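Local structure of stage II sporulation E family protein (Thermanaerovibrio acidaminovorans, 3RNR) at residues V14-M19 with T70-A75; D26-R31 with A55-W60; G84-A89 with L152-G157; M178-G183 with L206-L211. The protein is of unestablished function but probably acts as a protein phosphatase of the PP2C and stage II sporulation E type. One frame throughout, in Å; residues are numbered along the deposited sequence.

Interaction 1: residues V14-M19 with T70-A75; sequences VVVDGM and TGATMA
V16 forks over the neighbouring strand: its CG1 rests 4.0 Å from A72 CB while its CG2 lies 4.0 Å from M74 CB, so the two methyls sit beside consecutive bumps on one face of the antiparallel pair. In selenomethionine M74, CG lies between the backbone N and the carbonyl carbon (chi1 67°); the chain runs straight through SE, then turns, which brings its CE to 3.9 Å from V14 CG2. This V14, V16 and M74 surface is roofed by helices 25-41 and 46-63, with A29 and A32 against V16, and V50 and A53 against M74. On the opposite face V15 CG2 meets A75 CB at 4.0 Å, both under V162 of strand 159-164, and further along selenomethionine M19 folds back at a right angle to T73, setting its SE 3.7 Å from T73 CG2. V15 pairs with A75, and D17 with T73, each through two backbone hydrogen bonds. Beyond G18, where the side-chain directions diverge, M19 N still reaches G71 O at 2.8 Å, in a more bent bond (148° at the hydrogen), and water 1 bridges M19 O and G71 N. The D17 carboxylate faces elsewhere: OD1 takes S164 and a salt bridge from R169, while OD2 and G18 N share one glycerol oxygen. An Asp-Gly pair at a strand end is a hallmark of PP2C phosphatases, where it contributes to the metal site; the glycerol is consistent with a pocket here. The chemistry thus implies an apolar, backbone-bonded platform that presents one buried carboxylate at its end.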
loop_
_atom_site.group_PDB
_atom_site.type_symbol
_atom_site.label_atom_id
_atom_site.label_comp_id
_atom_site.label_asym_id
_atom_site.label_seq_id
_atom_site.Cartn_x
_atom_site.Cartn_y
_atom_site.Cartn_z
ATOM N N VAL B 14 -0.108 4.249 5.584
ATOM C CA VAL B 14 -0.065 5.654 5.235
ATOM C C VAL B 14 -1.439 6.112 4.753
ATOM O O VAL B 14 -2.170 5.342 4.126
ATOM C CB VAL B 14 1.045 5.940 4.178
ATOM C CG1 VAL B 14 0.968 4.970 3.031
ATOM C CG2 VAL B 14 0.955 7.389 3.666
ATOM N N VAL B 15 -1.794 7.349 5.085
ATOM C CA VAL B 15 -2.936 8.011 4.485
ATOM C C VAL B 15 -2.462 9.338 3.933
ATOM O O VAL B 15 -1.620 10.009 4.542
ATOM C CB VAL B 15 -4.091 8.251 5.503
ATOM C CG1 VAL B 15 -4.727 6.912 5.923
ATOM C CG2 VAL B 15 -3.589 9.039 6.745
ATOM N N VAL B 16 -3.009 9.718 2.785
ATOM C CA VAL B 16 -2.661 10.976 2.134
ATOM C C VAL B 16 -3.928 11.623 1.590
ATOM O O VAL B 16 -4.750 10.943 0.987
ATOM C CB VAL B 16 -1.722 10.739 0.927
ATOM C CG1 VAL B 16 -1.374 12.064 0.279
ATOM C CG2 VAL B 16 -0.430 10.028 1.361
ATOM N N ASP B 17 -4.098 12.925 1.796
ATOM C CA ASP B 17 -5.203 13.620 1.125
ATOM C C ASP B 17 -4.827 14.957 0.516
ATOM O O ASP B 17 -4.145 15.765 1.144
ATOM C CB ASP B 17 -6.408 13.766 2.048
ATOM C CG ASP B 17 -7.474 12.721 1.761
ATOM O OD1 ASP B 17 -7.759 11.892 2.650
ATOM O OD2 ASP B 17 -7.999 12.736 0.636
ATOM N N GLY B 18 -5.272 15.200 -0.712
ATOM C CA GLY B 18 -4.973 16.471 -1.350
ATOM C C GLY B 18 -5.657 17.589 -0.590
ATOM O O GLY B 18 -6.666 17.353 0.092
HETATM N N MSE B 19 -5.140 18.806 -0.719
HETATM C CA MSE B 19 -5.733 19.929 -0.004
HETATM C C MSE B 19 -6.799 20.436 -0.959
HETATM O O MSE B 19 -6.495 21.036 -1.998
HETATM C CB MSE B 19 -4.702 21.056 0.190
HETATM C CG MSE B 19 -3.470 20.717 1.027
HETATM SE SE MSE B 19 -3.850 21.045 2.863
HETATM C CE MSE B 19 -3.691 22.992 2.901
ATOM N N THR B 70 -0.626 24.225 -4.204
ATOM C CA THR B 70 -1.140 22.866 -4.297
ATOM C C THR B 70 -0.441 22.071 -3.182
ATOM O O THR B 70 0.686 22.378 -2.809
ATOM C CB THR B 70 -0.823 22.231 -5.682
ATOM O OG1 THR B 70 -1.304 20.872 -5.737
ATOM C CG2 THR B 70 0.667 22.259 -5.957
ATOM N N GLY B 71 -1.094 21.059 -2.642
ATOM C CA GLY B 71 -0.462 20.319 -1.564
ATOM C C GLY B 71 -1.297 19.175 -1.048
ATOM O O GLY B 71 -2.417 18.964 -1.506
ATOM N N ALA B 72 -0.755 18.441 -0.076
ATOM C CA ALA B 72 -1.484 17.336 0.522
ATOM C C ALA B 72 -1.127 17.269 1.993
ATOM O O ALA B 72 -0.131 17.849 2.413
ATOM C CB ALA B 72 -1.111 16.018 -0.183
ATOM N N THR B 73 -1.931 16.559 2.776
ATOM C CA THR B 73 -1.590 16.295 4.175
ATOM C C THR B 73 -1.431 14.787 4.257
ATOM O O THR B 73 -1.940 14.067 3.395
ATOM C CB THR B 73 -2.705 16.735 5.138
ATOM O OG1 THR B 73 -3.935 16.101 4.756
ATOM C CG2 THR B 73 -2.894 18.245 5.057
HETATM N N MSE B 74 -0.687 14.300 5.240
HETATM C CA MSE B 74 -0.492 12.855 5.321
HETATM C C MSE B 74 -0.106 12.420 6.726
HETATM O O MSE B 74 0.361 13.227 7.524
HETATM C CB MSE B 74 0.596 12.431 4.326
HETATM C CG MSE B 74 1.986 12.944 4.682
HETATM SE SE MSE B 74 3.326 12.402 3.382
HETATM C CE MSE B 74 3.300 10.485 3.726
ATOM N N ALA B 75 -0.303 11.140 7.022
ATOM C CA ALA B 75 0.225 10.564 8.243
ATOM C C ALA B 75 0.742 9.180 7.885
ATOM O O ALA B 75 0.137 8.483 7.070
ATOM C CB ALA B 75 -0.859 10.476 9.318
HETATM O O HOH W 1 -3.929 21.222 -3.516
#

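Interaction 2: residues D26-R31 with A55-W60; sequences DEAAQR and AAVHRW
The guanidinium of R31 lies on a face of the W60 indole, planes 28° apart and CZ 3.9 Å from the centroid of the five-membered ring, a cation-pi stack that R31 CD prolongs with a CH-pi contact, 4.0 Å from the same centroid. E27 O also lies over a face of the ring. At the indole edge, in the ring plane, NE1 donates to water 2 at 3.2 Å; the water in turn makes a weak bond to E27 OE1. The R31 chain is bent at chi2 (92°), which turns it back along its own helix to lie across the ring, and NH1 is steadied by a weak bond of 3.3 Å to E27 O. The six-membered ring reaches residues one turn earlier in that helix: its CZ2 lies 3.6 Å from E27 CB, and its CZ3 lies 3.8 Å from A28 CB. Helices 25-41 and 46-63, which run at 137° here, make up a helical layer on the antiparallel sheet in the alpha-beta-beta-alpha sandwich of PP2C phosphatases. Deeper between them V57 CG2 wedges in, 3.3 Å from A28 O and 3.8 Å from R31 CB, with A32 and I137 also against V57. A28 and W60 both touch T70 on the sheet side. Toward the outside the contact turns polar: the E27 carboxylate makes a salt bridge with R24, E27 OE1 and R31 NH1 both bond glycerol O2, and Q30 also bonds glycerol.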
loop_
_atom_site.group_PDB
_atom_site.type_symbol
_atom_site.label_atom_id
_atom_site.label_comp_id
_atom_site.label_asym_id
_atom_site.label_seq_id
_atom_site.Cartn_x
_atom_site.Cartn_y
_atom_site.Cartn_z
ATOM N N ASP B 26 -5.602 16.243 -5.907
ATOM C CA ASP B 26 -5.454 14.812 -6.154
ATOM C C ASP B 26 -4.103 14.467 -6.781
ATOM O O ASP B 26 -3.510 13.451 -6.454
ATOM C CB ASP B 26 -6.598 14.299 -7.037
ATOM C CG ASP B 26 -7.862 13.982 -6.235
ATOM O OD1 ASP B 26 -7.895 14.274 -5.013
ATOM O OD2 ASP B 26 -8.821 13.439 -6.827
ATOM N N GLU B 27 -3.628 15.308 -7.695
ATOM C CA GLU B 27 -2.317 15.113 -8.293
ATOM C C GLU B 27 -1.193 15.306 -7.279
ATOM O O GLU B 27 -0.196 14.593 -7.326
ATOM C CB GLU B 27 -2.124 16.058 -9.488
ATOM C CG GLU B 27 -3.037 15.734 -10.656
ATOM C CD GLU B 27 -2.890 16.733 -11.797
ATOM O OE1 GLU B 27 -1.876 16.665 -12.513
ATOM O OE2 GLU B 27 -3.779 17.592 -11.963
ATOM N N ALA B 28 -1.331 16.275 -6.378
ATOM C CA ALA B 28 -0.363 16.422 -5.287
ATOM C C ALA B 28 -0.344 15.175 -4.401
ATOM O O ALA B 28 0.721 14.681 -4.023
ATOM C CB ALA B 28 -0.699 17.636 -4.433
ATOM N N ALA B 29 -1.532 14.701 -4.043
ATOM C CA ALA B 29 -1.660 13.524 -3.192
ATOM C C ALA B 29 -1.027 12.308 -3.863
ATOM O O ALA B 29 -0.379 11.506 -3.195
ATOM C CB ALA B 29 -3.115 13.253 -2.861
ATOM N N GLN B 30 -1.182 12.182 -5.184
ATOM C CA GLN B 30 -0.561 11.057 -5.888
ATOM C C GLN B 30 0.951 11.053 -5.747
ATOM O O GLN B 30 1.551 10.003 -5.548
ATOM C CB GLN B 30 -0.949 11.051 -7.370
ATOM C CG GLN B 30 -2.396 10.673 -7.592
ATOM C CD GLN B 30 -2.902 11.072 -8.953
ATOM O OE1 GLN B 30 -2.153 11.600 -9.779
ATOM N NE2 GLN B 30 -4.182 10.836 -9.191
ATOM N N ARG B 31 1.578 12.222 -5.872
ATOM C CA ARG B 31 3.031 12.285 -5.751
ATOM C C ARG B 31 3.453 11.956 -4.342
ATOM O O ARG B 31 4.454 11.280 -4.130
ATOM C CB ARG B 31 3.570 13.673 -6.107
ATOM C CG ARG B 31 3.891 13.819 -7.572
ATOM C CD ARG B 31 2.716 14.356 -8.336
ATOM N NE ARG B 31 3.021 14.408 -9.754
ATOM C CZ ARG B 31 2.141 14.140 -10.708
ATOM N NH1 ARG B 31 0.891 13.825 -10.387
ATOM N NH2 ARG B 31 2.513 14.194 -11.982
ATOM N N ALA B 55 9.670 16.319 -1.152
ATOM C CA ALA B 55 10.551 16.617 -2.269
ATOM C C ALA B 55 9.815 16.423 -3.598
ATOM O O ALA B 55 9.957 17.235 -4.518
ATOM C CB ALA B 55 11.825 15.759 -2.207
ATOM N N ALA B 56 9.009 15.364 -3.686
ATOM C CA ALA B 56 8.284 15.057 -4.918
ATOM C C ALA B 56 7.208 16.084 -5.244
ATOM O O ALA B 56 7.073 16.510 -6.389
ATOM C CB ALA B 56 7.670 13.656 -4.858
ATOM N N VAL B 57 6.423 16.466 -4.244
ATOM C CA VAL B 57 5.373 17.449 -4.482
ATOM C C VAL B 57 5.980 18.826 -4.783
ATOM O O VAL B 57 5.546 19.525 -5.701
ATOM C CB VAL B 57 4.358 17.508 -3.314
ATOM C CG1 VAL B 57 3.390 18.669 -3.500
ATOM C CG2 VAL B 57 3.578 16.179 -3.238
ATOM N N HIS B 58 7.002 19.195 -4.018
ATOM C CA HIS B 58 7.673 20.484 -4.194
ATOM C C HIS B 58 8.240 20.625 -5.617
ATOM O O HIS B 58 8.090 21.664 -6.271
ATOM C CB HIS B 58 8.790 20.610 -3.151
ATOM C CG HIS B 58 9.367 21.987 -3.022
ATOM N ND1 HIS B 58 10.188 22.545 -3.976
ATOM C CD2 HIS B 58 9.273 22.903 -2.025
ATOM C CE1 HIS B 58 10.565 23.752 -3.585
ATOM N NE2 HIS B 58 10.024 23.991 -2.402
ATOM N N ARG B 59 8.892 19.567 -6.081
ATOM C CA ARG B 59 9.527 19.522 -7.399
ATOM C C ARG B 59 8.470 19.658 -8.503
ATOM O O ARG B 59 8.577 20.511 -9.391
ATOM C CB ARG B 59 10.289 18.191 -7.507
ATOM C CG ARG B 59 11.256 17.998 -8.668
ATOM C CD ARG B 59 12.241 16.829 -8.365
ATOM N NE ARG B 59 11.582 15.608 -7.864
ATOM C CZ ARG B 59 11.962 14.913 -6.785
ATOM N NH1 ARG B 59 13.011 15.303 -6.071
ATOM N NH2 ARG B 59 11.295 13.819 -6.412
ATOM N N TRP B 60 7.443 18.817 -8.432
ATOM C CA TRP B 60 6.309 18.864 -9.358
ATOM C C TRP B 60 5.562 20.218 -9.355
ATOM O O TRP B 60 5.252 20.770 -10.414
ATOM C CB TRP B 60 5.346 17.715 -9.025
ATOM C CG TRP B 60 3.997 17.832 -9.657
ATOM C CD1 TRP B 60 3.671 17.551 -10.956
ATOM C CD2 TRP B 60 2.779 18.237 -9.016
ATOM N NE1 TRP B 60 2.328 17.764 -11.162
ATOM C CE2 TRP B 60 1.757 18.185 -9.989
ATOM C CE3 TRP B 60 2.452 18.635 -7.715
ATOM C CZ2 TRP B 60 0.435 18.527 -9.703
ATOM C CZ3 TRP B 60 1.145 18.970 -7.434
ATOM C CH2 TRP B 60 0.149 18.909 -8.422
HETATM O O HOH W 2 1.229 16.866 -14.040
#

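Interaction 3: residues G84-A89 with L152-G157; sequences GTLEWA and LPLEAG
L86 and L152 face each other across a hydrogen-bonded antiparallel pair, and the tight part of the contact gathers round them. L86 N gives a 2.7 Å bond to L152 O, and L152 N returns one of 2.9 Å to L86 O, arriving in the carbonyl plane on a lone pair. Their side chains cross at a slant, CD2 of L86 being 4.1 Å from CD2 of L152. L154 joins from beyond the strand end: its CD1 packs 4.1 Å from L86 CB, and L86 and L154 turn inward to L98 of the facing sheet. L154 N also bonds G84 O at 2.8 Å, less straight (138° at the hydrogen) and coming from above the carbonyl plane. G84 adopts a positive phi (73°) where the chain turns into the strand.

The other face is looser. T85 CG2 comes no nearer than 4.3 Å to P153 CA; P153 itself is exposed, and the T85 hydroxyl is engaged by D83 and a glycerol. Past L154 the residues are exposed, although G157 still bonds to the backbone of L211. This is the edge of the antiparallel sheet of the PP2C sandwich, strand 146-153 being outermost within the chain.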
loop_
_atom_site.group_PDB
_atom_site.type_symbol
_atom_site.label_atom_id
_atom_site.label_comp_id
_atom_site.label_asym_id
_atom_site.label_seq_id
_atom_site.Cartn_x
_atom_site.Cartn_y
_atom_site.Cartn_z
ATOM N N GLY B 84 9.598 -5.175 17.196
ATOM C CA GLY B 84 8.305 -4.682 17.627
ATOM C C GLY B 84 8.183 -3.176 17.853
ATOM O O GLY B 84 7.222 -2.728 18.476
ATOM N N THR B 85 9.121 -2.385 17.341
ATOM C CA THR B 85 9.115 -0.942 17.622
ATOM C C THR B 85 8.377 -0.137 16.553
ATOM O O THR B 85 8.414 -0.468 15.375
ATOM C CB THR B 85 10.523 -0.365 17.769
ATOM O OG1 THR B 85 11.277 -0.664 16.591
ATOM C CG2 THR B 85 11.228 -0.959 19.003
ATOM N N LEU B 86 7.706 0.918 17.004
ATOM C CA LEU B 86 6.872 1.758 16.183
ATOM C C LEU B 86 7.492 3.138 15.961
ATOM O O LEU B 86 7.976 3.764 16.904
ATOM C CB LEU B 86 5.531 1.946 16.888
ATOM C CG LEU B 86 4.569 2.996 16.331
ATOM C CD1 LEU B 86 4.057 2.570 14.962
ATOM C CD2 LEU B 86 3.409 3.199 17.292
ATOM N N GLU B 87 7.462 3.608 14.716
ATOM C CA GLU B 87 7.763 5.010 14.418
ATOM C C GLU B 87 6.614 5.606 13.607
ATOM O O GLU B 87 5.866 4.875 12.962
ATOM C CB GLU B 87 9.063 5.148 13.620
ATOM C CG GLU B 87 10.310 4.686 14.388
ATOM C CD GLU B 87 11.576 5.149 13.708
ATOM O OE1 GLU B 87 11.848 4.721 12.561
ATOM O OE2 GLU B 87 12.270 5.980 14.301
ATOM N N TRP B 88 6.484 6.930 13.620
ATOM C CA TRP B 88 5.402 7.566 12.869
ATOM C C TRP B 88 5.764 9.002 12.521
ATOM O O TRP B 88 6.692 9.588 13.104
ATOM C CB TRP B 88 4.075 7.515 13.648
ATOM C CG TRP B 88 4.173 8.133 15.026
ATOM C CD1 TRP B 88 4.440 7.483 16.197
ATOM C CD2 TRP B 88 4.012 9.519 15.361
ATOM N NE1 TRP B 88 4.470 8.384 17.241
ATOM C CE2 TRP B 88 4.222 9.640 16.751
ATOM C CE3 TRP B 88 3.739 10.676 14.611
ATOM C CZ2 TRP B 88 4.143 10.868 17.419
ATOM C CZ3 TRP B 88 3.670 11.900 15.273
ATOM C CH2 TRP B 88 3.872 11.986 16.665
ATOM N N ALA B 89 5.055 9.562 11.545
ATOM C CA ALA B 89 5.234 10.968 11.204
ATOM C C ALA B 89 3.965 11.498 10.556
ATOM O O ALA B 89 3.210 10.735 9.937
ATOM C CB ALA B 89 6.436 11.152 10.292
ATOM N N LEU B 152 8.652 3.436 19.717
ATOM C CA LEU B 152 7.795 2.922 20.787
ATOM C C LEU B 152 7.706 1.400 20.732
ATOM O O LEU B 152 7.332 0.839 19.700
ATOM C CB LEU B 152 6.382 3.499 20.657
ATOM C CG LEU B 152 6.114 5.004 20.783
ATOM C CD1 LEU B 152 6.923 5.830 19.790
ATOM C CD2 LEU B 152 4.625 5.279 20.595
ATOM N N PRO B 153 8.053 0.719 21.834
ATOM C CA PRO B 153 7.969 -0.750 21.873
ATOM C C PRO B 153 6.525 -1.243 21.842
ATOM O O PRO B 153 5.703 -0.759 22.609
ATOM C CB PRO B 153 8.593 -1.111 23.236
ATOM C CG PRO B 153 9.312 0.109 23.682
ATOM C CD PRO B 153 8.589 1.279 23.086
ATOM N N LEU B 154 6.221 -2.216 20.994
ATOM C CA LEU B 154 4.869 -2.758 20.952
ATOM C C LEU B 154 4.919 -4.233 21.295
ATOM O O LEU B 154 5.942 -4.869 21.105
ATOM C CB LEU B 154 4.247 -2.598 19.558
ATOM C CG LEU B 154 4.010 -1.206 18.961
ATOM C CD1 LEU B 154 3.279 -1.348 17.632
ATOM C CD2 LEU B 154 3.225 -0.316 19.902
ATOM N N GLU B 155 3.787 -4.767 21.739
ATOM C CA GLU B 155 3.618 -6.185 22.011
ATOM C C GLU B 155 2.633 -6.678 20.974
ATOM O O GLU B 155 1.888 -5.887 20.395
ATOM C CB GLU B 155 3.007 -6.408 23.393
ATOM C CG GLU B 155 3.795 -5.820 24.548
ATOM C CD GLU B 155 5.001 -6.658 24.926
ATOM O OE1 GLU B 155 5.118 -7.804 24.438
ATOM O OE2 GLU B 155 5.835 -6.166 25.713
ATOM N N ALA B 156 2.649 -7.975 20.701
ATOM C CA ALA B 156 1.737 -8.535 19.719
ATOM C C ALA B 156 0.303 -8.101 20.029
ATOM O O ALA B 156 -0.125 -8.116 21.189
ATOM C CB ALA B 156 1.841 -10.043 19.723
ATOM N N GLY B 157 -0.436 -7.710 18.990
ATOM C CA GLY B 157 -1.827 -7.321 19.156
ATOM C C GLY B 157 -2.000 -5.822 19.335
ATOM O O GLY B 157 -3.104 -5.292 19.194
#

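Interaction 4: residues M178-G183 with L206-L211; sequences MALSRG and LALVIL
L208 sits at the apolar centre, between M178 and L180 of the adjacent parallel strand: its CD1 is 3.8 Å from M178 CB and also 3.9 Å from L180 CD2. With CG between the backbone N and the carbonyl carbon (chi1 61°), the L208 side chain leans toward strand 176-181, its CG 3.8 Å from M178 CG. M178, a selenomethionine, runs beside L208 in the same direction before bending away at its selenium. L180 CD2 then presses on I210 CG1 at 3.4 Å, closer than carbons normally pack. On the reverse face A179 CB meets V209 CG2 at 4.2 Å, a thinner contact that has A11 and C13 of strand 10-18 against V209. Between the two faces runs the backbone pairing. A179 alone supplies both of its bonds, A179 N to L208 O at 2.9 Å and I210 N to A179 O at 3.0 Å, each nearly straight and supplemented by CA-H...O contacts from M178 and V209. Further out the polar edge involves the second subunit: I210 O accepts from R175 of that chain, and the poorly ordered R182 forms a salt bridge with its D174. Strand 205-210 runs between 159-164 and 176-181, and helix 186-193 links the two parallel strands in a beta-alpha-beta crossover, laying I189 and L190 on M178 and A186 on L180. Strand 176-181, outermost within its own chain, pairs antiparallel with a strand of the second subunit, carrying the sheet across the dimer.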
loop_
_atom_site.group_PDB
_atom_site.type_symbol
_atom_site.label_atom_id
_atom_site.label_comp_id
_atom_site.label_asym_id
_atom_site.label_seq_id
_atom_site.Cartn_x
_atom_site.Cartn_y
_atom_site.Cartn_z
HETATM N N MSE B 178 -5.352 -2.547 6.022
HETATM C CA MSE B 178 -4.803 -3.072 7.269
HETATM C C MSE B 178 -3.707 -4.074 6.983
HETATM O O MSE B 178 -3.853 -4.924 6.106
HETATM C CB MSE B 178 -5.874 -3.822 8.080
HETATM C CG MSE B 178 -7.234 -3.182 8.151
HETATM SE SE MSE B 178 -8.472 -4.429 9.049
HETATM C CE MSE B 178 -8.195 -5.989 7.936
ATOM N N ALA B 179 -2.629 -3.982 7.752
ATOM C CA ALA B 179 -1.574 -4.982 7.747
ATOM C C ALA B 179 -1.650 -5.735 9.072
ATOM O O ALA B 179 -1.442 -5.132 10.117
ATOM C CB ALA B 179 -0.225 -4.289 7.605
ATOM N N LEU B 180 -1.956 -7.040 9.029
ATOM C CA LEU B 180 -2.087 -7.851 10.233
ATOM C C LEU B 180 -1.258 -9.131 10.112
ATOM O O LEU B 180 -0.671 -9.413 9.079
ATOM C CB LEU B 180 -3.545 -8.274 10.435
ATOM C CG LEU B 180 -4.657 -7.295 10.071
ATOM C CD1 LEU B 180 -5.993 -8.018 10.014
ATOM C CD2 LEU B 180 -4.700 -6.163 11.090
ATOM N N SER B 181 -1.258 -9.931 11.163
ATOM C CA SER B 181 -0.652 -11.246 11.082
ATOM C C SER B 181 -1.821 -12.212 11.092
ATOM O O SER B 181 -2.882 -11.886 11.621
ATOM C CB SER B 181 0.268 -11.491 12.279
ATOM O OG SER B 181 -0.498 -11.678 13.447
ATOM N N ARG B 182 -1.656 -13.378 10.477
ATOM C CA ARG B 182 -2.716 -14.381 10.511
ATOM C C ARG B 182 -3.119 -14.622 11.964
ATOM O O ARG B 182 -4.280 -14.910 12.266
ATOM C CB ARG B 182 -2.254 -15.685 9.855
ATOM C CG ARG B 182 -3.388 -16.547 9.297
ATOM C CD ARG B 182 -2.869 -17.891 8.778
ATOM N NE ARG B 182 -2.601 -17.908 7.337
ATOM C CZ ARG B 182 -1.491 -17.435 6.774
ATOM N NH1 ARG B 182 -1.324 -17.501 5.461
ATOM N NH2 ARG B 182 -0.543 -16.889 7.523
ATOM N N GLY B 183 -2.150 -14.459 12.859
ATOM C CA GLY B 183 -2.373 -14.581 14.287
ATOM C C GLY B 183 -3.290 -13.544 14.916
ATOM O O GLY B 183 -3.755 -13.744 16.037
ATOM N N LEU B 206 -8.774 5.416 6.561
ATOM C CA LEU B 206 -8.070 4.749 7.652
ATOM C C LEU B 206 -7.069 3.752 7.120
ATOM O O LEU B 206 -7.324 3.083 6.114
ATOM C CB LEU B 206 -9.062 3.980 8.542
ATOM C CG LEU B 206 -10.192 4.723 9.247
ATOM C CD1 LEU B 206 -11.033 3.737 10.053
ATOM C CD2 LEU B 206 -9.639 5.834 10.150
ATOM N N ALA B 207 -5.932 3.654 7.800
ATOM C CA ALA B 207 -4.975 2.593 7.535
ATOM C C ALA B 207 -4.354 2.205 8.860
ATOM O O ALA B 207 -4.152 3.051 9.742
ATOM C CB ALA B 207 -3.903 3.038 6.552
ATOM N N LEU B 208 -4.047 0.926 9.014
ATOM C CA LEU B 208 -3.543 0.478 10.300
ATOM C C LEU B 208 -2.575 -0.679 10.203
ATOM O O LEU B 208 -2.605 -1.460 9.250
ATOM C CB LEU B 208 -4.700 0.126 11.232
ATOM C CG LEU B 208 -5.607 -0.987 10.756
ATOM C CD1 LEU B 208 -5.231 -2.285 11.455
ATOM C CD2 LEU B 208 -7.057 -0.613 11.058
ATOM N N VAL B 209 -1.726 -0.811 11.205
ATOM C CA VAL B 209 -0.839 -1.950 11.346
ATOM C C VAL B 209 -1.009 -2.571 12.719
ATOM O O VAL B 209 -1.105 -1.869 13.671
ATOM C CB VAL B 209 0.609 -1.590 11.160
ATOM C CG1 VAL B 209 1.488 -2.819 11.326
ATOM C CG2 VAL B 209 0.841 -0.927 9.856
ATOM N N ILE B 210 -1.071 -3.888 12.788
ATOM C CA ILE B 210 -1.089 -4.628 14.040
ATOM C C ILE B 210 0.104 -5.557 14.067
ATOM O O ILE B 210 0.333 -6.276 13.136
ATOM C CB ILE B 210 -2.312 -5.495 14.198
ATOM C CG1 ILE B 210 -3.585 -4.714 13.979
ATOM C CG2 ILE B 210 -2.332 -6.146 15.544
ATOM C CD1 ILE B 210 -3.811 -3.695 14.915
ATOM N N LEU B 211 0.861 -5.514 15.144
ATOM C CA LEU B 211 2.024 -6.340 15.276
ATOM C C LEU B 211 1.644 -7.825 15.361
ATOM O O LEU B 211 0.802 -8.166 16.142
ATOM C CB LEU B 211 2.792 -5.921 16.497
ATOM C CG LEU B 211 4.053 -6.697 16.780
ATOM C CD1 LEU B 211 4.899 -6.776 15.615
ATOM C CD2 LEU B 211 4.796 -6.121 17.886
#

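Interaction 1 pairs strands 10-18 and 72-80, and interaction 3 pairs 85-91 and 146-153, all in one antiparallel sheet in which 72-80 and 85-91 are neighbours; their centres are about 23 Å apart. Interaction 4 is in the mixed sheet facing it, and V15 touches A207 where the two sheets meet. Interaction 2 joins the helices between strands 10-18 and 72-80; T70 links it to interaction 1, centres about 10 Å apart. The chain closes interaction 2 within interaction 1, then 3, then 4. Interactions 3 and 4, about 12 Å between centres, touch through L154 and L211. Interactions 1 to 3 thus tie the antiparallel sheet and its helices together, while interaction 4 edges the mixed sheet that continues into the second subunit.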